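Local coordinates for putative p22 protein (Leishmania major, PDB 1YQF) that is of unknown function but belongs to the MAM33 family of mitochondrial glycoproteins and resembles human p32 in sequence, at residues A89-Y97 against M106-E114; E38-P48 against L181-E192. All coordinates share one frame; numbering follows the deposited sequence.

Contact 1: A89-Y97 against M106-E114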
loop_
_atom_site.group_PDB
_atom_site.type_symbol
_atom_site.label_atom_id
_atom_site.label_comp_id
_atom_site.label_asym_id
_atom_site.label_seq_id
_atom_site.Cartn_x
_atom_site.Cartn_y
_atom_site.Cartn_z
ATOM N N ALA A 89 13.295 10.648 4.538
ATOM C CA ALA A 89 14.644 10.780 3.990
ATOM C C ALA A 89 15.694 10.659 5.101
ATOM O O ALA A 89 16.793 11.212 4.998
ATOM C CB ALA A 89 14.781 12.115 3.263
ATOM N N ASN A 90 15.340 9.929 6.157
ATOM C CA ASN A 90 16.214 9.722 7.311
ATOM C C ASN A 90 16.328 8.250 7.734
ATOM O O ASN A 90 17.352 7.844 8.297
ATOM C CB ASN A 90 15.728 10.569 8.495
ATOM C CG ASN A 90 14.332 10.177 8.968
ATOM O OD1 ASN A 90 14.172 9.269 9.798
ATOM N ND2 ASN A 90 13.317 10.864 8.443
ATOM N N SER A 91 15.280 7.461 7.468
ATOM C CA SER A 91 15.239 6.059 7.869
ATOM C C SER A 91 15.678 5.134 6.740
ATOM O O SER A 91 15.478 5.433 5.558
ATOM C CB SER A 91 13.830 5.676 8.330
ATOM O OG SER A 91 13.794 4.338 8.806
ATOM N N HIS A 92 16.275 4.009 7.123
ATOM C CA HIS A 92 16.722 2.990 6.182
ATOM C C HIS A 92 16.228 1.638 6.676
ATOM O O HIS A 92 16.673 1.158 7.715
ATOM C CB HIS A 92 18.247 2.983 6.091
ATOM C CG HIS A 92 18.814 4.169 5.375
ATOM N ND1 HIS A 92 19.004 4.192 4.010
ATOM C CD2 HIS A 92 19.234 5.372 5.835
ATOM C CE1 HIS A 92 19.515 5.359 3.659
ATOM N NE2 HIS A 92 19.665 6.093 4.747
ATOM N N ASN A 93 15.304 1.031 5.938
ATOM C CA ASN A 93 14.724 -0.243 6.336
ATOM C C ASN A 93 15.451 -1.427 5.702
ATOM O O ASN A 93 15.854 -1.368 4.540
ATOM C CB ASN A 93 13.237 -0.273 5.978
ATOM C CG ASN A 93 12.419 0.712 6.801
ATOM O OD1 ASN A 93 12.652 0.884 8.000
ATOM N ND2 ASN A 93 11.461 1.365 6.159
ATOM N N ILE A 94 15.633 -2.489 6.480
ATOM C CA ILE A 94 16.205 -3.736 5.974
ATOM C C ILE A 94 15.346 -4.925 6.376
ATOM O O ILE A 94 14.681 -4.912 7.411
ATOM C CB ILE A 94 17.667 -3.942 6.456
ATOM C CG1 ILE A 94 17.739 -4.080 7.981
ATOM C CG2 ILE A 94 18.545 -2.796 5.983
ATOM C CD1 ILE A 94 19.137 -4.399 8.505
ATOM N N PHE A 95 15.376 -5.956 5.545
ATOM C CA PHE A 95 14.637 -7.180 5.792
ATOM C C PHE A 95 15.643 -8.313 5.861
ATOM O O PHE A 95 16.317 -8.607 4.880
ATOM C CB PHE A 95 13.600 -7.381 4.691
ATOM C CG PHE A 95 12.643 -6.239 4.590
ATOM C CD1 PHE A 95 12.947 -5.131 3.805
ATOM C CD2 PHE A 95 11.472 -6.229 5.334
ATOM C CE1 PHE A 95 12.082 -4.048 3.738
ATOM C CE2 PHE A 95 10.606 -5.153 5.267
ATOM C CZ PHE A 95 10.910 -4.061 4.469
ATOM N N VAL A 96 15.762 -8.910 7.041
ATOM C CA VAL A 96 16.723 -9.977 7.290
ATOM C C VAL A 96 16.013 -11.324 7.207
ATOM O O VAL A 96 15.058 -11.563 7.930
ATOM C CB VAL A 96 17.368 -9.834 8.684
ATOM C CG1 VAL A 96 18.422 -10.907 8.910
ATOM C CG2 VAL A 96 17.984 -8.454 8.851
ATOM N N TYR A 97 16.488 -12.200 6.331
ATOM C CA TYR A 97 15.919 -13.532 6.182
ATOM C C TYR A 97 16.911 -14.586 6.662
ATOM O O TYR A 97 18.082 -14.561 6.298
ATOM C CB TYR A 97 15.527 -13.793 4.726
ATOM C CG TYR A 97 14.579 -12.759 4.160
ATOM C CD1 TYR A 97 15.063 -11.579 3.600
ATOM C CD2 TYR A 97 13.201 -12.955 4.184
ATOM C CE1 TYR A 97 14.198 -10.617 3.081
ATOM C CE2 TYR A 97 12.329 -11.998 3.667
ATOM C CZ TYR A 97 12.838 -10.832 3.115
ATOM O OH TYR A 97 11.995 -9.881 2.591
ATOM N N MET A 106 12.848 -17.238 8.970
ATOM C CA MET A 106 12.542 -16.092 9.816
ATOM C C MET A 106 12.775 -14.818 9.024
ATOM O O MET A 106 13.769 -14.699 8.316
ATOM C CB MET A 106 13.450 -16.065 11.043
ATOM C CG MET A 106 13.134 -14.913 12.009
ATOM S SD MET A 106 14.464 -14.567 13.154
ATOM C CE MET A 106 14.274 -15.890 14.296
ATOM N N GLN A 107 11.871 -13.860 9.179
ATOM C CA GLN A 107 12.034 -12.531 8.611
ATOM C C GLN A 107 12.049 -11.518 9.750
ATOM O O GLN A 107 11.099 -11.444 10.524
ATOM C CB GLN A 107 10.887 -12.216 7.646
ATOM C CG GLN A 107 11.021 -10.870 6.943
ATOM C CD GLN A 107 9.763 -10.460 6.197
ATOM O OE1 GLN A 107 9.191 -11.248 5.443
ATOM N NE2 GLN A 107 9.336 -9.223 6.400
ATOM N N ALA A 108 13.126 -10.742 9.848
ATOM C CA ALA A 108 13.219 -9.674 10.841
ATOM C C ALA A 108 13.276 -8.336 10.122
ATOM O O ALA A 108 14.143 -8.123 9.280
ATOM C CB ALA A 108 14.444 -9.861 11.717
ATOM N N ASP A 109 12.342 -7.444 10.444
ATOM C CA ASP A 109 12.347 -6.094 9.892
ATOM C C ASP A 109 13.030 -5.163 10.869
ATOM O O ASP A 109 12.623 -5.063 12.018
ATOM C CB ASP A 109 10.922 -5.597 9.656
ATOM C CG ASP A 109 10.146 -6.469 8.698
ATOM O OD1 ASP A 109 10.576 -7.613 8.426
ATOM O OD2 ASP A 109 9.078 -6.087 8.174
ATOM N N LEU A 110 14.069 -4.476 10.414
ATOM C CA LEU A 110 14.751 -3.503 11.251
ATOM C C LEU A 110 14.921 -2.189 10.519
ATOM O O LEU A 110 14.928 -2.140 9.295
ATOM C CB LEU A 110 16.119 -4.027 11.698
ATOM C CG LEU A 110 16.157 -5.427 12.309
ATOM C CD1 LEU A 110 16.374 -6.459 11.227
ATOM C CD2 LEU A 110 17.242 -5.539 13.364
ATOM N N SER A 111 15.047 -1.120 11.291
ATOM C CA SER A 111 15.355 0.192 10.745
ATOM C C SER A 111 16.695 0.651 11.306
ATOM O O SER A 111 17.071 0.289 12.425
ATOM C CB SER A 111 14.246 1.190 11.078
ATOM O OG SER A 111 13.896 1.134 12.446
ATOM N N ILE A 112 17.418 1.432 10.511
ATOM C CA ILE A 112 18.718 1.957 10.904
ATOM C C ILE A 112 18.536 3.437 11.203
ATOM O O ILE A 112 18.205 4.223 10.314
ATOM C CB ILE A 112 19.760 1.751 9.785
ATOM C CG1 ILE A 112 19.823 0.276 9.374
ATOM C CG2 ILE A 112 21.142 2.230 10.246
ATOM C CD1 ILE A 112 20.597 0.028 8.096
ATOM N N GLU A 113 18.734 3.800 12.465
ATOM C CA GLU A 113 18.560 5.174 12.920
ATOM C C GLU A 113 19.654 5.535 13.918
ATOM O O GLU A 113 19.780 4.894 14.963
ATOM C CB GLU A 113 17.167 5.379 13.536
ATOM C CG GLU A 113 16.603 4.194 14.307
ATOM C CD GLU A 113 15.086 4.229 14.401
ATOM O OE1 GLU A 113 14.415 4.005 13.368
ATOM O OE2 GLU A 113 14.563 4.477 15.510
ATOM N N GLU A 114 20.440 6.556 13.577
ATOM C CA GLU A 114 21.562 7.022 14.397
ATOM C C GLU A 114 22.637 5.944 14.555
ATOM O O GLU A 114 23.244 5.800 15.623
ATOM C CB GLU A 114 21.075 7.517 15.768
ATOM C CG GLU A 114 19.889 8.475 15.717
ATOM C CD GLU A 114 20.216 9.792 15.032
ATOM O OE1 GLU A 114 20.449 9.790 13.802
ATOM O OE2 GLU A 114 20.234 10.837 15.724
HETATM O O HOH W 1 9.395 -10.685 2.684
#
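At the edge of the Phe95 ring, near its plane, sits the carboxylate of Asp109, with Asp109 OD2 3.4 Å from Phe95 CE2. Ring and carboxylate planes stand 80° apart. The edge approach probably lets the slightly positive C-H rim face the carboxylate. Phe95 reaches it because its CG lies anti to the carbonyl carbon (chi1 -58°), tipping the ring across to the partner strand. The carboxylate is held from its own strand too: Gln107 NE2 donates to the syn lone pair of Asp109 OD1 at 2.9 Å, in the plane of its amide. The Gln107 side chain runs alongside Tyr97, pointing the same way, its OE1 3.7 Å from Tyr97 CE2. A water lying in the plane of the Tyr97 ring accepts a hydrogen bond from Tyr97 OH and donates one to Gln107 OE1, which also bonds to the hydroxyl of Tyr125.

Beneath these groups lies an antiparallel hairpin. The pairs Ile94-Leu110 and Val96-Ala108 are hydrogen-bonded, each through two backbone bonds, whereas Asn93-Ser111, Phe95-Asp109 and Tyr97-Gln107 are non-hydrogen-bonded. The face opposite the aromatic rings is mostly apolar, with His92 among its residues. Leu110 CD1 presses on Val96 CG2 at 3.5 Å, tighter than ordinary van der Waals contact, and Ile112 CD1 meets Ile94 CG2 at 4.1 Å where the two isoleucines cross at about a right angle.

The two strands are adjacent members of a six-stranded antiparallel sheet. Strand 74-81 bonds to the outer side of 92-99, and strand 116-125 to that of 105-113. On the mostly apolar face, Val96 and Leu110 pack on Leu166 of helix 156-168, while His92 and Ile112 rest on helix 173-202.

Contact 2: E38-P48 against L181-E192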
loop_
_atom_site.group_PDB
_atom_site.type_symbol
_atom_site.label_atom_id
_atom_site.label_comp_id
_atom_site.label_asym_id
_atom_site.label_seq_id
_atom_site.Cartn_x
_atom_site.Cartn_y
_atom_site.Cartn_z
ATOM N N GLU A 38 28.473 17.260 -11.758
ATOM C CA GLU A 38 28.544 16.010 -10.993
ATOM C C GLU A 38 29.768 15.167 -11.336
ATOM O O GLU A 38 30.424 14.615 -10.451
ATOM C CB GLU A 38 27.293 15.161 -11.248
ATOM C CG GLU A 38 25.998 15.727 -10.683
ATOM C CD GLU A 38 26.068 15.988 -9.193
ATOM O OE1 GLU A 38 26.636 15.146 -8.475
ATOM O OE2 GLU A 38 25.558 17.035 -8.742
ATOM N N MET A 39 30.047 15.066 -12.632
ATOM C CA MET A 39 31.128 14.233 -13.158
ATOM C C MET A 39 32.517 14.741 -12.765
ATOM O O MET A 39 33.475 13.970 -12.741
ATOM C CB MET A 39 31.017 14.149 -14.690
ATOM C CG MET A 39 31.636 12.909 -15.312
ATOM S SD MET A 39 30.702 11.402 -14.968
ATOM C CE MET A 39 29.392 11.489 -16.198
ATOM N N GLY A 40 32.617 16.033 -12.459
ATOM C CA GLY A 40 33.877 16.662 -12.103
ATOM C C GLY A 40 34.080 16.886 -10.615
ATOM O O GLY A 40 35.080 17.481 -10.216
ATOM N N ARG A 41 33.143 16.421 -9.793
ATOM C CA ARG A 41 33.282 16.517 -8.342
ATOM C C ARG A 41 34.388 15.581 -7.857
ATOM O O ARG A 41 34.625 14.527 -8.448
ATOM C CB ARG A 41 31.976 16.148 -7.637
ATOM C CG ARG A 41 30.871 17.187 -7.720
ATOM C CD ARG A 41 29.557 16.712 -7.100
ATOM N NE ARG A 41 29.723 16.345 -5.691
ATOM C CZ ARG A 41 28.854 15.636 -4.971
ATOM N NH1 ARG A 41 27.720 15.195 -5.504
ATOM N NH2 ARG A 41 29.122 15.366 -3.697
ATOM N N SER A 42 35.061 15.983 -6.783
ATOM C CA SER A 42 36.085 15.153 -6.142
ATOM C C SER A 42 35.698 14.822 -4.697
ATOM O O SER A 42 36.507 14.288 -3.934
ATOM C CB SER A 42 37.440 15.867 -6.181
ATOM O OG SER A 42 37.365 17.147 -5.574
ATOM N N ASP A 43 34.450 15.129 -4.344
ATOM C CA ASP A 43 33.924 14.921 -2.996
ATOM C C ASP A 43 32.679 14.025 -3.020
ATOM O O ASP A 43 31.869 14.051 -2.092
ATOM C CB ASP A 43 33.596 16.276 -2.342
ATOM C CG ASP A 43 32.448 17.004 -3.031
ATOM O OD1 ASP A 43 32.492 17.154 -4.273
ATOM O OD2 ASP A 43 31.460 17.454 -2.412
ATOM N N LYS A 44 32.538 13.229 -4.079
ATOM C CA LYS A 44 31.375 12.353 -4.234
ATOM C C LYS A 44 31.444 11.179 -3.260
ATOM O O LYS A 44 32.525 10.849 -2.761
ATOM C CB LYS A 44 31.269 11.832 -5.674
ATOM C CG LYS A 44 30.627 12.822 -6.636
ATOM C CD LYS A 44 30.324 12.192 -7.990
ATOM C CE LYS A 44 31.589 11.980 -8.811
ATOM N NZ LYS A 44 31.291 11.492 -10.189
ATOM N N PRO A 45 30.298 10.555 -2.977
ATOM C CA PRO A 45 30.258 9.386 -2.089
ATOM C C PRO A 45 31.032 8.187 -2.644
ATOM O O PRO A 45 30.835 7.815 -3.797
ATOM C CB PRO A 45 28.758 9.069 -1.995
ATOM C CG PRO A 45 28.077 10.330 -2.384
ATOM C CD PRO A 45 28.949 10.919 -3.450
ATOM N N GLU A 46 31.905 7.611 -1.820
ATOM C CA GLU A 46 32.670 6.418 -2.176
ATOM C C GLU A 46 31.840 5.171 -1.903
ATOM O O GLU A 46 31.136 5.101 -0.890
ATOM C CB GLU A 46 33.956 6.339 -1.348
ATOM C CG GLU A 46 35.135 7.100 -1.928
ATOM C CD GLU A 46 36.393 6.929 -1.098
ATOM O OE1 GLU A 46 36.848 5.777 -0.933
ATOM O OE2 GLU A 46 36.925 7.946 -0.604
ATOM N N GLN A 47 31.933 4.185 -2.793
ATOM C CA GLN A 47 31.256 2.912 -2.580
ATOM C C GLN A 47 31.880 2.190 -1.387
ATOM O O GLN A 47 33.079 1.898 -1.401
ATOM C CB GLN A 47 31.346 2.018 -3.814
ATOM C CG GLN A 47 30.578 0.699 -3.657
ATOM C CD GLN A 47 30.644 -0.200 -4.886
ATOM O OE1 GLN A 47 30.083 -1.294 -4.878
ATOM N NE2 GLN A 47 31.327 0.251 -5.931
ATOM N N PRO A 48 31.079 1.891 -0.365
ATOM C CA PRO A 48 31.597 1.223 0.834
ATOM C C PRO A 48 32.014 -0.228 0.592
ATOM O O PRO A 48 31.593 -0.862 -0.378
ATOM C CB PRO A 48 30.410 1.285 1.799
ATOM C CG PRO A 48 29.231 1.304 0.913
ATOM C CD PRO A 48 29.629 2.151 -0.258
ATOM N N LEU A 181 25.760 3.787 3.830
ATOM C CA LEU A 181 26.831 4.276 2.963
ATOM C C LEU A 181 26.650 3.830 1.517
ATOM O O LEU A 181 26.960 4.578 0.592
ATOM C CB LEU A 181 28.198 3.798 3.470
ATOM C CG LEU A 181 28.793 4.495 4.696
ATOM C CD1 LEU A 181 30.114 3.834 5.068
ATOM C CD2 LEU A 181 28.989 5.990 4.467
ATOM N N TYR A 182 26.156 2.611 1.331
ATOM C CA TYR A 182 25.945 2.057 0.001
ATOM C C TYR A 182 24.758 2.739 -0.663
ATOM O O TYR A 182 24.759 2.954 -1.868
ATOM C CB TYR A 182 25.712 0.546 0.066
ATOM C CG TYR A 182 25.813 -0.133 -1.277
ATOM C CD1 TYR A 182 27.028 -0.608 -1.744
ATOM C CD2 TYR A 182 24.692 -0.287 -2.089
ATOM C CE1 TYR A 182 27.129 -1.230 -2.981
ATOM C CE2 TYR A 182 24.782 -0.906 -3.331
ATOM C CZ TYR A 182 26.002 -1.376 -3.770
ATOM O OH TYR A 182 26.102 -1.991 -4.994
ATOM N N SER A 183 23.754 3.095 0.134
ATOM C CA SER A 183 22.588 3.809 -0.372
ATOM C C SER A 183 22.963 5.203 -0.879
ATOM O O SER A 183 22.499 5.611 -1.939
ATOM C CB SER A 183 21.503 3.910 0.699
ATOM O OG SER A 183 20.947 2.633 0.966
ATOM N N PHE A 184 23.805 5.918 -0.130
ATOM C CA PHE A 184 24.269 7.244 -0.546
ATOM C C PHE A 184 25.031 7.135 -1.860
ATOM O O PHE A 184 24.824 7.934 -2.767
ATOM C CB PHE A 184 25.191 7.895 0.503
ATOM C CG PHE A 184 24.491 8.345 1.769
ATOM C CD1 PHE A 184 23.211 8.898 1.743
ATOM C CD2 PHE A 184 25.140 8.233 2.997
ATOM C CE1 PHE A 184 22.589 9.314 2.925
ATOM C CE2 PHE A 184 24.522 8.649 4.177
ATOM C CZ PHE A 184 23.247 9.188 4.139
ATOM N N TRP A 185 25.909 6.137 -1.952
ATOM C CA TRP A 185 26.716 5.927 -3.149
ATOM C C TRP A 185 25.840 5.585 -4.345
ATOM O O TRP A 185 25.953 6.213 -5.388
ATOM C CB TRP A 185 27.750 4.816 -2.938
ATOM C CG TRP A 185 28.409 4.397 -4.221
ATOM C CD1 TRP A 185 29.426 5.035 -4.863
ATOM C CD2 TRP A 185 28.076 3.262 -5.028
ATOM N NE1 TRP A 185 29.753 4.368 -6.019
ATOM C CE2 TRP A 185 28.938 3.275 -6.145
ATOM C CE3 TRP A 185 27.129 2.233 -4.923
ATOM C CZ2 TRP A 185 28.891 2.299 -7.143
ATOM C CZ3 TRP A 185 27.082 1.262 -5.919
ATOM C CH2 TRP A 185 27.961 1.303 -7.013
ATOM N N ALA A 186 24.980 4.584 -4.179
ATOM C CA ALA A 186 24.085 4.127 -5.242
ATOM C C ALA A 186 23.114 5.212 -5.684
ATOM O O ALA A 186 22.757 5.282 -6.858
ATOM C CB ALA A 186 23.314 2.883 -4.800
ATOM N N GLU A 187 22.698 6.061 -4.748
ATOM C CA GLU A 187 21.776 7.153 -5.056
ATOM C C GLU A 187 22.441 8.166 -5.983
ATOM O O GLU A 187 21.800 8.708 -6.873
ATOM C CB GLU A 187 21.305 7.842 -3.773
ATOM C CG GLU A 187 20.514 9.128 -3.988
ATOM C CD GLU A 187 19.243 8.911 -4.794
ATOM O OE1 GLU A 187 18.489 7.960 -4.469
ATOM O OE2 GLU A 187 18.992 9.692 -5.743
ATOM N N GLN A 188 23.722 8.429 -5.749
ATOM C CA GLN A 188 24.505 9.321 -6.602
ATOM C C GLN A 188 24.634 8.739 -8.009
ATOM O O GLN A 188 24.557 9.471 -8.990
ATOM C CB GLN A 188 25.895 9.556 -5.994
ATOM C CG GLN A 188 26.844 10.418 -6.837
ATOM C CD GLN A 188 26.376 11.858 -6.988
ATOM O OE1 GLN A 188 25.823 12.441 -6.054
ATOM N NE2 GLN A 188 26.605 12.437 -8.162
ATOM N N GLN A 189 24.821 7.423 -8.102
ATOM C CA GLN A 189 24.983 6.760 -9.395
ATOM C C GLN A 189 23.700 6.840 -10.209
ATOM O O GLN A 189 23.741 7.127 -11.399
ATOM C CB GLN A 189 25.395 5.294 -9.228
ATOM C CG GLN A 189 26.627 5.054 -8.350
ATOM C CD GLN A 189 27.801 5.960 -8.701
ATOM O OE1 GLN A 189 28.306 5.921 -9.826
ATOM N NE2 GLN A 189 28.238 6.774 -7.740
ATOM N N ASP A 190 22.563 6.600 -9.562
ATOM C CA ASP A 190 21.272 6.639 -10.238
ATOM C C ASP A 190 20.911 8.053 -10.671
ATOM O O ASP A 190 20.333 8.244 -11.736
ATOM C CB ASP A 190 20.169 6.063 -9.345
ATOM C CG ASP A 190 20.197 4.549 -9.291
ATOM O OD1 ASP A 190 20.475 3.917 -10.333
ATOM O OD2 ASP A 190 19.961 3.905 -8.248
ATOM N N TYR A 191 21.256 9.038 -9.845
ATOM C CA TYR A 191 21.005 10.438 -10.175
ATOM C C TYR A 191 21.761 10.802 -11.449
ATOM O O TYR A 191 21.213 11.442 -12.339
ATOM C CB TYR A 191 21.421 11.355 -9.014
ATOM C CG TYR A 191 21.342 12.835 -9.322
ATOM C CD1 TYR A 191 20.205 13.386 -9.898
ATOM C CD2 TYR A 191 22.413 13.681 -9.049
ATOM C CE1 TYR A 191 20.128 14.741 -10.185
ATOM C CE2 TYR A 191 22.351 15.035 -9.337
ATOM C CZ TYR A 191 21.203 15.564 -9.903
ATOM O OH TYR A 191 21.130 16.910 -10.192
ATOM N N GLU A 192 23.016 10.367 -11.541
ATOM C CA GLU A 192 23.824 10.615 -12.734
ATOM C C GLU A 192 23.215 9.976 -13.983
ATOM O O GLU A 192 23.170 10.608 -15.036
ATOM C CB GLU A 192 25.260 10.134 -12.527
ATOM C CG GLU A 192 26.132 11.157 -11.813
ATOM C CD GLU A 192 27.459 10.588 -11.350
ATOM O OE1 GLU A 192 27.905 9.567 -11.917
ATOM O OE2 GLU A 192 28.054 11.168 -10.418
HETATM O O HOH W 2 23.484 18.254 -9.788
HETATM O O HOH W 3 28.901 6.514 0.453
#
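The indole of Trp185 lies under the extended side chain of Gln47 in a CH-pi contact: Gln47 CB sits 3.5 Å from the centroid of the five-membered ring, 6° off its normal. Here the segment that leaves helix 23-39 runs along the long C-terminal helix 173-202 of what is probably a p32-like (MAM33 family) fold. With chi1 and chi2 both near 180°, Gln47 lays its amide almost parallel over the six-membered ring, the planes 15° apart. Gln189 CG covers the opposite face, and Pro45 O meets the indole edge in plane, 3.3 Å from Trp185 CD1. Pro48 fits against the helix backbone, its CG touching the CB atoms of Leu181 and Tyr182.

At the other end, Gln188 NE2 bridges two carboxylates, donating to Glu38 OE1 at 2.7 Å and to Glu192 OE2 at 3.0 Å. Each acid has a basic partner as well, probably easing the like charges: Arg41 NH1 uses the syn lone pair of Glu38 OE1, and Lys44 NZ forms a salt bridge with Glu192 OE2. Arg41 NE forms a salt bridge with Asp43 OD1, and Lys44 CG lies over the guanidinium, 3.7 Å above the centre of its plane.

How the contacts relate
Contact 1 and contact 2 have centres about 22 Å apart; contact 2 lies on helix 173-202, against which contact 1 packs. In chain order, 38-48 comes first, then the hairpin segments 89-97 and 106-114, and finally 181-192, so the local pairing of contact 1 falls within the long span that contact 2 closes. One pairs two adjacent interior strands, the fourth and fifth of six; the other fastens the segment after the N-terminal helix to the C-terminal helix, nearer the surface. The helix links them directly, with His92 CE1 packing 3.8 Å from Ser183 CB. It packs on part of the sheet face that carries His92 and Ile112 and then runs along segment 38-48, joining sheet and N-terminal segment within this chain.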